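Local coordinates for protein flavoredoxin (Methanosarcina acetivorans, PDB 3BNK) that binds flavin mononucleotide and probably serves in electron transport, at residues B[96-100]-B[109-113]; B[18-22]-B[67-72]. All blocks are in the same frame, centred on the assembly; numbering follows the deposited sequence.

Contact 1. Residues B[96-100]-B[109-113]; sequences LFEVF and MIKEC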
loop_
_atom_site.group_PDB
_atom_site.type_symbol
_atom_site.label_atom_id
_atom_site.label_comp_id
_atom_site.label_asym_id
_atom_site.label_seq_id
_atom_site.Cartn_x
_atom_site.Cartn_y
_atom_site.Cartn_z
ATOM N N LEU B 96 -19.924 17.084 -0.402
ATOM C CA LEU B 96 -19.323 16.906 0.921
ATOM C C LEU B 96 -18.076 17.773 1.108
ATOM O O LEU B 96 -17.819 18.287 2.206
ATOM C CB LEU B 96 -18.980 15.429 1.163
ATOM C CG LEU B 96 -19.312 14.756 2.505
ATOM C CD1 LEU B 96 -18.190 13.814 2.871
ATOM C CD2 LEU B 96 -19.557 15.727 3.662
ATOM N N PHE B 97 -17.322 17.935 0.020
ATOM C CA PHE B 97 -16.039 18.630 0.027
ATOM C C PHE B 97 -16.044 19.782 -0.987
ATOM O O PHE B 97 -16.936 19.864 -1.843
ATOM C CB PHE B 97 -14.905 17.658 -0.334
ATOM C CG PHE B 97 -14.827 16.423 0.542
ATOM C CD1 PHE B 97 -15.139 15.166 0.021
ATOM C CD2 PHE B 97 -14.411 16.505 1.862
ATOM C CE1 PHE B 97 -15.053 14.005 0.817
ATOM C CE2 PHE B 97 -14.331 15.358 2.660
ATOM C CZ PHE B 97 -14.645 14.109 2.132
ATOM N N GLU B 98 -15.061 20.674 -0.873
ATOM C CA GLU B 98 -14.761 21.641 -1.923
ATOM C C GLU B 98 -13.946 20.920 -2.990
ATOM O O GLU B 98 -12.849 20.422 -2.721
ATOM C CB GLU B 98 -13.957 22.831 -1.383
ATOM C CG GLU B 98 -14.739 23.864 -0.584
ATOM C CD GLU B 98 -13.867 25.043 -0.138
ATOM O OE1 GLU B 98 -14.303 26.206 -0.321
ATOM O OE2 GLU B 98 -12.738 24.806 0.378
ATOM N N VAL B 99 -14.486 20.867 -4.201
ATOM C CA VAL B 99 -13.858 20.108 -5.277
ATOM C C VAL B 99 -13.132 21.010 -6.282
ATOM O O VAL B 99 -13.663 22.035 -6.721
ATOM C CB VAL B 99 -14.883 19.169 -5.986
ATOM C CG1 VAL B 99 -14.259 18.486 -7.209
ATOM C CG2 VAL B 99 -15.423 18.133 -5.000
ATOM N N PHE B 100 -11.911 20.616 -6.624
ATOM C CA PHE B 100 -11.158 21.251 -7.702
ATOM C C PHE B 100 -10.684 20.206 -8.717
ATOM O O PHE B 100 -10.461 19.038 -8.384
ATOM C CB PHE B 100 -9.997 22.116 -7.156
ATOM C CG PHE B 100 -8.785 21.331 -6.698
ATOM C CD1 PHE B 100 -7.636 21.272 -7.497
ATOM C CD2 PHE B 100 -8.775 20.668 -5.469
ATOM C CE1 PHE B 100 -6.507 20.546 -7.097
ATOM C CE2 PHE B 100 -7.646 19.950 -5.056
ATOM C CZ PHE B 100 -6.512 19.889 -5.884
ATOM N N MET B 109 -10.771 16.424 -7.370
ATOM C CA MET B 109 -9.851 16.407 -6.229
ATOM C C MET B 109 -10.407 17.221 -5.068
ATOM O O MET B 109 -11.247 18.100 -5.262
ATOM C CB MET B 109 -8.466 16.906 -6.638
ATOM C CG MET B 109 -7.721 15.926 -7.516
ATOM S SD MET B 109 -6.215 16.606 -8.236
ATOM C CE MET B 109 -6.893 17.741 -9.460
ATOM N N ILE B 110 -9.943 16.910 -3.867
ATOM C CA ILE B 110 -10.504 17.488 -2.637
ATOM C C ILE B 110 -9.597 18.577 -2.070
ATOM O O ILE B 110 -8.454 18.312 -1.683
ATOM C CB ILE B 110 -10.742 16.415 -1.548
ATOM C CG1 ILE B 110 -11.719 15.341 -2.043
ATOM C CG2 ILE B 110 -11.280 17.070 -0.247
ATOM C CD1 ILE B 110 -11.764 14.103 -1.171
ATOM N N LYS B 111 -10.118 19.796 -2.000
ATOM C CA LYS B 111 -9.317 20.950 -1.585
ATOM C C LYS B 111 -8.733 20.788 -0.182
ATOM O O LYS B 111 -7.598 21.183 0.076
ATOM C CB LYS B 111 -10.146 22.240 -1.674
ATOM C CG LYS B 111 -10.289 22.757 -3.080
ATOM C CD LYS B 111 -11.317 23.874 -3.188
ATOM C CE LYS B 111 -11.402 24.413 -4.609
ATOM N NZ LYS B 111 -12.360 25.561 -4.694
ATOM N N GLU B 112 -9.522 20.189 0.711
ATOM C CA GLU B 112 -9.167 20.084 2.120
ATOM C C GLU B 112 -8.081 19.019 2.391
ATOM O O GLU B 112 -7.350 19.108 3.381
ATOM C CB GLU B 112 -10.431 19.868 2.958
ATOM C CG GLU B 112 -11.514 20.981 2.755
ATOM C CD GLU B 112 -12.688 20.617 1.796
ATOM O OE1 GLU B 112 -12.469 20.166 0.663
ATOM O OE2 GLU B 112 -13.859 20.827 2.178
ATOM N N CYS B 113 -7.965 18.040 1.494
ATOM C CA CYS B 113 -6.932 17.001 1.600
ATOM C C CYS B 113 -5.506 17.567 1.462
ATOM O O CYS B 113 -5.272 18.539 0.745
ATOM C CB CYS B 113 -7.191 15.853 0.609
ATOM S SG CYS B 113 -8.546 14.747 1.142
#
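Phe100 and Met109 face each other as an antiparallel hydrogen-bonded pair, and each gives the other one backbone N-H and accepts one in return: Phe100 N donates to Met109 O at 2.9 Å, and Met109 N returns one to Phe100 O. Two residues away on each strand, past the non-hydrogen-bonded pair Val99 and Ile110, Lys111 N donates to Glu98 O at 2.9 Å, almost straight (172° at the hydrogen). Beyond that rung the backbone of 109-113 turns away, and a side chain takes over as acceptor. The carboxylate of Glu112 reaches Glu98 N, with OE1 at 3.1 Å, met on the syn side, and OE2 in a weaker, longer bond. A bend at chi2 (100°) brings the acid group back to this amide, glutamate suiting the place as two acceptors on a flexible arm. Ile110 N bonds to Asn70 OD1 and Ile110 O to Asn116 ND2, both on the main sheet; Ile110 O also takes the N-H of Cys113, in the turn 111-113, while Lys111 O accepts from Lys4 NZ of the second subunit.

Phe100 CG takes the crowded position between backbone N and carbonyl carbon (chi1 77°), which swings the ring over the neighbouring strand. Met109 CB lies over one face, 3.8 Å from the ring centroid, with SD in an oblique Met-aromatic contact. The aliphatic chain of Lys111 meets the same ring obliquely, CG being 3.5 Å from Phe100 CD2; a long, extended lysine lends methylenes to the aromatic while its amine stays near the surface. Ile110 CD1 makes a CH-pi contact over the Phe97 ring, 4.1 Å from its centroid. The whole is a short beta hairpin, strands 99-100 and 109-110, laid against the main antiparallel sheet of the flavin reductase-like domain.

Contact 2. Residues B[18-22]-B[67-72]; sequences VTLLG and FSVNFP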
loop_
_atom_site.group_PDB
_atom_site.type_symbol
_atom_site.label_atom_id
_atom_site.label_comp_id
_atom_site.label_asym_id
_atom_site.label_seq_id
_atom_site.Cartn_x
_atom_site.Cartn_y
_atom_site.Cartn_z
ATOM N N VAL B 18 -4.916 5.557 4.185
ATOM C CA VAL B 18 -6.304 6.024 4.109
ATOM C C VAL B 18 -6.381 7.168 3.122
ATOM O O VAL B 18 -5.802 8.250 3.330
ATOM C CB VAL B 18 -6.886 6.445 5.489
ATOM C CG1 VAL B 18 -8.269 7.058 5.336
ATOM C CG2 VAL B 18 -6.936 5.258 6.422
ATOM N N THR B 19 -7.099 6.910 2.037
ATOM C CA THR B 19 -7.170 7.842 0.952
ATOM C C THR B 19 -8.619 8.015 0.517
ATOM O O THR B 19 -9.477 7.194 0.829
ATOM C CB THR B 19 -6.234 7.426 -0.247
ATOM O OG1 THR B 19 -6.013 8.557 -1.070
ATOM C CG2 THR B 19 -6.856 6.414 -1.120
ATOM N N LEU B 20 -8.880 9.103 -0.188
ATOM C CA LEU B 20 -10.158 9.293 -0.827
ATOM C C LEU B 20 -9.950 9.213 -2.345
ATOM O O LEU B 20 -9.113 9.912 -2.921
ATOM C CB LEU B 20 -10.773 10.622 -0.387
ATOM C CG LEU B 20 -11.890 10.691 0.666
ATOM C CD1 LEU B 20 -12.352 9.345 1.229
ATOM C CD2 LEU B 20 -11.586 11.728 1.778
ATOM N N LEU B 21 -10.696 8.318 -2.979
ATOM C CA LEU B 21 -10.579 8.120 -4.405
ATOM C C LEU B 21 -11.674 8.922 -5.105
ATOM O O LEU B 21 -12.866 8.707 -4.850
ATOM C CB LEU B 21 -10.695 6.625 -4.740
ATOM C CG LEU B 21 -10.583 6.140 -6.195
ATOM C CD1 LEU B 21 -11.655 6.717 -7.061
ATOM C CD2 LEU B 21 -9.228 6.464 -6.814
ATOM N N GLY B 22 -11.260 9.836 -5.978
ATOM C CA GLY B 22 -12.189 10.707 -6.692
ATOM C C GLY B 22 -12.369 10.301 -8.150
ATOM O O GLY B 22 -11.404 9.983 -8.842
ATOM N N PHE B 67 -8.685 9.390 -12.469
ATOM C CA PHE B 67 -9.080 9.383 -11.078
ATOM C C PHE B 67 -8.067 10.170 -10.237
ATOM O O PHE B 67 -6.977 10.517 -10.703
ATOM C CB PHE B 67 -9.249 7.944 -10.551
ATOM C CG PHE B 67 -7.969 7.132 -10.529
ATOM C CD1 PHE B 67 -7.151 7.121 -9.393
ATOM C CD2 PHE B 67 -7.589 6.361 -11.634
ATOM C CE1 PHE B 67 -5.982 6.355 -9.361
ATOM C CE2 PHE B 67 -6.414 5.597 -11.620
ATOM C CZ PHE B 67 -5.610 5.591 -10.484
ATOM N N SER B 68 -8.454 10.467 -9.001
ATOM C CA SER B 68 -7.537 11.088 -8.061
ATOM C C SER B 68 -7.397 10.266 -6.793
ATOM O O SER B 68 -8.297 9.516 -6.413
ATOM C CB SER B 68 -7.975 12.520 -7.720
ATOM O OG SER B 68 -9.255 12.524 -7.116
ATOM N N VAL B 69 -6.248 10.426 -6.154
ATOM C CA VAL B 69 -5.959 9.833 -4.867
ATOM C C VAL B 69 -5.680 11.005 -3.930
ATOM O O VAL B 69 -4.762 11.788 -4.174
ATOM C CB VAL B 69 -4.751 8.877 -4.950
ATOM C CG1 VAL B 69 -4.495 8.220 -3.606
ATOM C CG2 VAL B 69 -4.983 7.808 -6.004
ATOM N N ASN B 70 -6.490 11.104 -2.874
ATOM C CA ASN B 70 -6.568 12.282 -2.002
ATOM C C ASN B 70 -6.278 11.874 -0.559
ATOM O O ASN B 70 -6.837 10.894 -0.069
ATOM C CB ASN B 70 -7.968 12.927 -2.069
ATOM C CG ASN B 70 -8.327 13.450 -3.452
ATOM O OD1 ASN B 70 -7.896 14.528 -3.862
ATOM N ND2 ASN B 70 -9.144 12.688 -4.172
ATOM N N PHE B 71 -5.397 12.614 0.114
ATOM C CA PHE B 71 -4.968 12.242 1.475
ATOM C C PHE B 71 -5.605 13.134 2.525
ATOM O O PHE B 71 -5.189 14.263 2.686
ATOM C CB PHE B 71 -3.431 12.290 1.616
ATOM C CG PHE B 71 -2.722 11.185 0.894
ATOM C CD1 PHE B 71 -2.484 11.272 -0.483
ATOM C CD2 PHE B 71 -2.291 10.054 1.583
ATOM C CE1 PHE B 71 -1.833 10.262 -1.166
ATOM C CE2 PHE B 71 -1.638 9.025 0.918
ATOM C CZ PHE B 71 -1.410 9.120 -0.468
ATOM N N PRO B 72 -6.616 12.625 3.257
ATOM C CA PRO B 72 -7.146 13.441 4.351
ATOM C C PRO B 72 -6.191 13.487 5.555
ATOM O O PRO B 72 -5.369 12.582 5.735
ATOM C CB PRO B 72 -8.452 12.724 4.703
ATOM C CG PRO B 72 -8.159 11.267 4.395
ATOM C CD PRO B 72 -7.305 11.319 3.151
HETATM O O HOH W 1 -5.061 9.843 5.427
#
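Leu20, Pro72 and Thr19 have the most surface buried between residues 18-22 and 67-72. Leu20 pairs with Asn70: Leu20 N donates to Asn70 O at 2.7 Å, in the carbonyl plane, and Asn70 N donates back to Leu20 O. The leucine side chain sets CB 4.0 Å from Asn70 CB and directs CD2 toward the Pro72 ring, beneath Thr80 and Cys83 of helix 77-83, where a branched hydrocarbon fits.

With OG1 anti to the backbone N (chi1 -161°), the hydroxyl of Thr19 donates to Asn70 O at 2.7 Å from above the carbonyl plane, so this oxygen accepts two hydrogens; OG1 also presses on Val69 CG1 at 3.0 Å, with the methyl CG2 farther off. Pro72 lacks an N-H to continue the ladder, and packs CD against Val18 O at 3.4 Å, while a water bridges Val18 O and Pro72 O.

Asn70 ND2 in turn donates to Leu20 O at 3.0 Å, above its carbonyl plane, and to Ser68 OG, itself hydrogen-bonded to Pro108 O. Replacing Asn70 with a leucine would probably leave Ile110 N and Asn116 ND2 without this acceptor and strip Leu20 O of its second donor. At the far end Gly22 and Ser68 exchange two backbone bonds; glycine suits this place, since the CB position lies about 2.5 Å from Ser68 OG.

All the touching residues are buried, so the polar groups of Thr19, Ser68 and Asn70 need partners within the protein; Leu20 O, Asn70 O and Asn70 OD1 each accept two hydrogens, consistent with polar side chains being held in this core.

The centre of contact 2 is about 4 Å from the centre of the chain's fold, that of contact 1, partly buried, about 14 Å; the two centres are 10 Å apart. Asn70 OD1 joins them through a probable hydrogen bond from Ile110 N, 3.1 Å away. Beside this bond the packing is close, with Met109 CG 3.4 Å from Ser68 CB and Cys113 CB near Phe71 O, so the hairpin is held against strand 66-71. Contact 2 is nearer the cofactor: the Val18 side chain comes within about 5 Å of a bound FMN, against about 11 Å for Phe97 in contact 1.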